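Local structure of surface presentation of antigens protein SpaS (Salmonella typhimurium, 3C01) at residues B[8-18]-B[68-76]. The protein takes part, as an inner-membrane exporter-family protein, in the type III secretion pathway that presents determinants needed for Salmonella entry into mammalian cells. Numbering follows the deposited sequence.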
loop_
_atom_site.group_PDB
_atom_site.type_symbol
_atom_site.label_atom_id
_atom_site.label_comp_id
_atom_site.label_asym_id
_atom_site.label_seq_id
_atom_site.Cartn_x
_atom_site.Cartn_y
_atom_site.Cartn_z
ATOM N N ILE B 8 -1.536 -1.184 -1.318
ATOM C CA ILE B 8 -1.914 -1.200 -2.718
ATOM C C ILE B 8 -1.510 -2.513 -3.354
ATOM O O ILE B 8 -0.327 -2.877 -3.339
ATOM C CB ILE B 8 -1.213 -0.067 -3.513
ATOM C CG1 ILE B 8 -1.538 1.330 -2.923
ATOM C CG2 ILE B 8 -1.541 -0.181 -5.041
ATOM C CD1 ILE B 8 -3.013 1.723 -2.951
ATOM N N TYR B 9 -2.498 -3.213 -3.909
ATOM C CA TYR B 9 -2.267 -4.422 -4.691
ATOM C C TYR B 9 -2.331 -3.989 -6.142
ATOM O O TYR B 9 -3.276 -3.292 -6.547
ATOM C CB TYR B 9 -3.344 -5.458 -4.369
ATOM C CG TYR B 9 -3.491 -6.637 -5.317
ATOM C CD1 TYR B 9 -4.119 -6.495 -6.559
ATOM C CD2 TYR B 9 -3.074 -7.911 -4.946
ATOM C CE1 TYR B 9 -4.289 -7.583 -7.414
ATOM C CE2 TYR B 9 -3.232 -9.008 -5.796
ATOM C CZ TYR B 9 -3.844 -8.835 -7.028
ATOM O OH TYR B 9 -4.006 -9.891 -7.880
ATOM N N PHE B 10 -1.334 -4.389 -6.925
ATOM C CA PHE B 10 -1.341 -4.127 -8.367
ATOM C C PHE B 10 -0.673 -5.278 -9.115
ATOM O O PHE B 10 0.534 -5.470 -9.007
ATOM C CB PHE B 10 -0.602 -2.824 -8.634
ATOM C CG PHE B 10 -0.685 -2.344 -10.058
ATOM C CD1 PHE B 10 -1.898 -2.230 -10.697
ATOM C CD2 PHE B 10 0.476 -1.952 -10.742
ATOM C CE1 PHE B 10 -1.975 -1.759 -12.025
ATOM C CE2 PHE B 10 0.413 -1.490 -12.055
ATOM C CZ PHE B 10 -0.825 -1.382 -12.699
ATOM N N LYS B 11 -1.462 -6.056 -9.847
ATOM C CA LYS B 11 -0.921 -7.090 -10.740
ATOM C C LYS B 11 -1.649 -6.988 -12.057
ATOM O O LYS B 11 -2.714 -7.579 -12.210
ATOM C CB LYS B 11 -1.076 -8.491 -10.145
ATOM C CG LYS B 11 -0.608 -8.573 -8.701
ATOM C CD LYS B 11 -0.404 -9.979 -8.169
ATOM C CE LYS B 11 0.499 -9.939 -6.940
ATOM N NZ LYS B 11 0.082 -10.874 -5.848
ATOM N N PRO B 12 -1.076 -6.240 -13.019
ATOM C CA PRO B 12 -1.735 -6.057 -14.328
ATOM C C PRO B 12 -1.929 -7.333 -15.152
ATOM O O PRO B 12 -2.765 -7.331 -16.038
ATOM C CB PRO B 12 -0.814 -5.076 -15.083
ATOM C CG PRO B 12 0.181 -4.620 -14.144
ATOM C CD PRO B 12 0.210 -5.531 -12.950
ATOM N N GLU B 13 -1.174 -8.393 -14.861
ATOM C CA GLU B 13 -1.355 -9.702 -15.528
ATOM C C GLU B 13 -2.751 -10.234 -15.212
ATOM O O GLU B 13 -3.361 -10.909 -16.003
ATOM C CB GLU B 13 -0.340 -10.753 -15.038
ATOM C CG GLU B 13 0.984 -10.239 -14.473
ATOM C CD GLU B 13 0.924 -9.799 -12.986
ATOM O OE1 GLU B 13 0.706 -10.659 -12.094
ATOM O OE2 GLU B 13 1.123 -8.589 -12.705
ATOM N N LEU B 14 -3.214 -9.939 -14.005
ATOM C CA LEU B 14 -4.496 -10.398 -13.509
ATOM C C LEU B 14 -5.595 -9.356 -13.684
ATOM O O LEU B 14 -6.713 -9.691 -13.996
ATOM C CB LEU B 14 -4.342 -10.726 -12.024
ATOM C CG LEU B 14 -3.944 -12.152 -11.608
ATOM C CD1 LEU B 14 -3.587 -13.081 -12.799
ATOM C CD2 LEU B 14 -2.815 -12.124 -10.545
ATOM N N MET B 15 -5.276 -8.088 -13.476
ATOM C CA MET B 15 -6.300 -7.057 -13.367
ATOM C C MET B 15 -5.725 -5.676 -13.640
ATOM O O MET B 15 -4.688 -5.337 -13.128
ATOM C CB MET B 15 -6.818 -7.072 -11.945
ATOM C CG MET B 15 -7.887 -6.046 -11.612
ATOM S SD MET B 15 -8.330 -6.458 -9.916
ATOM C CE MET B 15 -6.886 -5.959 -8.949
ATOM N N PRO B 16 -6.414 -4.865 -14.438
ATOM C CA PRO B 16 -5.790 -3.605 -14.882
ATOM C C PRO B 16 -5.701 -2.488 -13.831
ATOM O O PRO B 16 -4.795 -1.660 -13.909
ATOM C CB PRO B 16 -6.668 -3.177 -16.077
ATOM C CG PRO B 16 -7.999 -3.835 -15.822
ATOM C CD PRO B 16 -7.758 -5.077 -15.002
ATOM N N ILE B 17 -6.615 -2.466 -12.867
ATOM C CA ILE B 17 -6.676 -1.374 -11.891
ATOM C C ILE B 17 -6.148 -1.820 -10.511
ATOM O O ILE B 17 -6.325 -2.970 -10.094
ATOM C CB ILE B 17 -8.120 -0.870 -11.771
ATOM C CG1 ILE B 17 -8.653 -0.453 -13.158
ATOM C CG2 ILE B 17 -8.208 0.265 -10.770
ATOM C CD1 ILE B 17 -10.194 -0.423 -13.281
ATOM N N PRO B 18 -5.439 -0.942 -9.806
ATOM C CA PRO B 18 -4.963 -1.345 -8.465
ATOM C C PRO B 18 -6.057 -1.424 -7.417
ATOM O O PRO B 18 -7.119 -0.925 -7.633
ATOM C CB PRO B 18 -3.954 -0.285 -8.094
ATOM C CG PRO B 18 -3.906 0.695 -9.283
ATOM C CD PRO B 18 -4.955 0.380 -10.227
ATOM N N ILE B 68 -6.586 7.678 -8.901
ATOM C CA ILE B 68 -5.897 6.693 -9.717
ATOM C C ILE B 68 -4.583 7.226 -10.285
ATOM O O ILE B 68 -3.575 6.512 -10.263
ATOM C CB ILE B 68 -6.819 6.139 -10.878
ATOM C CG1 ILE B 68 -6.157 4.966 -11.610
ATOM C CG2 ILE B 68 -7.150 7.194 -11.896
ATOM C CD1 ILE B 68 -5.801 3.779 -10.738
ATOM N N ASP B 69 -4.581 8.460 -10.796
ATOM C CA ASP B 69 -3.378 8.974 -11.455
ATOM C C ASP B 69 -2.224 9.150 -10.481
ATOM O O ASP B 69 -1.061 8.875 -10.816
ATOM C CB ASP B 69 -3.651 10.290 -12.204
ATOM C CG ASP B 69 -4.670 10.118 -13.342
ATOM O OD1 ASP B 69 -4.700 9.031 -13.975
ATOM O OD2 ASP B 69 -5.451 11.070 -13.608
ATOM N N GLU B 70 -2.541 9.603 -9.275
ATOM C CA GLU B 70 -1.518 9.745 -8.244
ATOM C C GLU B 70 -0.954 8.381 -7.829
ATOM O O GLU B 70 0.242 8.216 -7.748
ATOM C CB GLU B 70 -2.112 10.445 -7.057
ATOM C CG GLU B 70 -1.116 10.940 -6.079
ATOM C CD GLU B 70 -1.718 11.950 -5.107
ATOM O OE1 GLU B 70 -0.924 12.565 -4.353
ATOM O OE2 GLU B 70 -2.980 12.132 -5.100
ATOM N N VAL B 71 -1.828 7.402 -7.599
ATOM C CA VAL B 71 -1.388 6.050 -7.259
ATOM C C VAL B 71 -0.517 5.441 -8.372
ATOM O O VAL B 71 0.565 4.887 -8.105
ATOM C CB VAL B 71 -2.588 5.102 -6.979
ATOM C CG1 VAL B 71 -2.107 3.708 -6.763
ATOM C CG2 VAL B 71 -3.397 5.542 -5.727
ATOM N N LEU B 72 -0.985 5.557 -9.618
ATOM C CA LEU B 72 -0.215 5.106 -10.780
ATOM C C LEU B 72 1.171 5.770 -10.851
ATOM O O LEU B 72 2.180 5.083 -11.067
ATOM C CB LEU B 72 -1.002 5.319 -12.073
ATOM C CG LEU B 72 -1.632 4.049 -12.693
ATOM C CD1 LEU B 72 -2.037 2.986 -11.650
ATOM C CD2 LEU B 72 -2.781 4.359 -13.685
ATOM N N ARG B 73 1.251 7.076 -10.628
ATOM C CA ARG B 73 2.567 7.722 -10.563
ATOM C C ARG B 73 3.471 7.073 -9.485
ATOM O O ARG B 73 4.645 6.806 -9.739
ATOM C CB ARG B 73 2.447 9.237 -10.366
ATOM C CG ARG B 73 2.371 10.043 -11.687
ATOM C CD ARG B 73 2.254 11.569 -11.455
ATOM N NE ARG B 73 0.852 12.055 -11.415
ATOM C CZ ARG B 73 0.218 12.552 -10.341
ATOM N NH1 ARG B 73 0.825 12.664 -9.164
ATOM N NH2 ARG B 73 -1.045 12.948 -10.436
ATOM N N LEU B 74 2.925 6.763 -8.312
ATOM C CA LEU B 74 3.714 6.110 -7.245
ATOM C C LEU B 74 4.228 4.741 -7.716
ATOM O O LEU B 74 5.383 4.367 -7.457
ATOM C CB LEU B 74 2.874 5.888 -5.987
ATOM C CG LEU B 74 3.503 6.362 -4.679
ATOM C CD1 LEU B 74 2.729 5.823 -3.438
ATOM C CD2 LEU B 74 4.994 6.027 -4.602
ATOM N N LEU B 75 3.353 4.006 -8.408
ATOM C CA LEU B 75 3.667 2.649 -8.871
ATOM C C LEU B 75 4.758 2.662 -9.958
ATOM O O LEU B 75 5.682 1.846 -9.926
ATOM C CB LEU B 75 2.400 1.980 -9.410
ATOM C CG LEU B 75 1.487 1.074 -8.549
ATOM C CD1 LEU B 75 1.992 0.923 -7.166
ATOM C CD2 LEU B 75 -0.051 1.476 -8.617
ATOM N N VAL B 76 4.654 3.590 -10.908
ATOM C CA VAL B 76 5.680 3.724 -11.933
ATOM C C VAL B 76 6.980 4.136 -11.258
ATOM O O VAL B 76 8.053 3.605 -11.552
ATOM C CB VAL B 76 5.285 4.747 -13.063
ATOM C CG1 VAL B 76 6.499 5.169 -13.890
ATOM C CG2 VAL B 76 4.204 4.153 -13.948
#
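The Phe10 ring is covered on one face by Leu75, whose CD2 lies 4.1 Å from Phe10 CD2, while Leu75 CG approaches the same ring carbon at 3.9 Å. On the opposite face Pro12 CG stands 3.6 Å above the Phe10 ring plane, displaced toward the rim, and Pro16 O lies in plane at the edge. A chi1 of -173° sets Phe10 CG beside its own carbonyl carbon, with the ring reaching toward Leu75.

The loop, which carries Pro12 and Pro16, joins strands 4-9 and 19-25 into a beta hairpin of the C-terminal FlhB/YscU-family domain. Helix 65-84 packs on the two roots of this loop, Ile8 and Phe10 at one and Ile17 and Pro18 at the other, not on its tip. Ile68, Val71, Leu72 and Leu75, on one face of the helix, turn their side-chain ends to CG and CD of Pro18. Pro18 CD meets Ile68 CD1 at 3.5 Å, the two side chains crossing at about a right angle. Leu72 CD1 and Leu75 CD2 reach Pro18 CG at 3.8 Å and 4.0 Å.

Every contact across the segments is between side-chain carbons, and no hydrogen bond crosses. Val63 touches Pro18, Ile68 and Val71. Ile8 CG2 lies 4.2 Å from Leu75 CD2, and Ile8 also pairs in an antiparallel ladder with a strand of another chain, where the sheet continues.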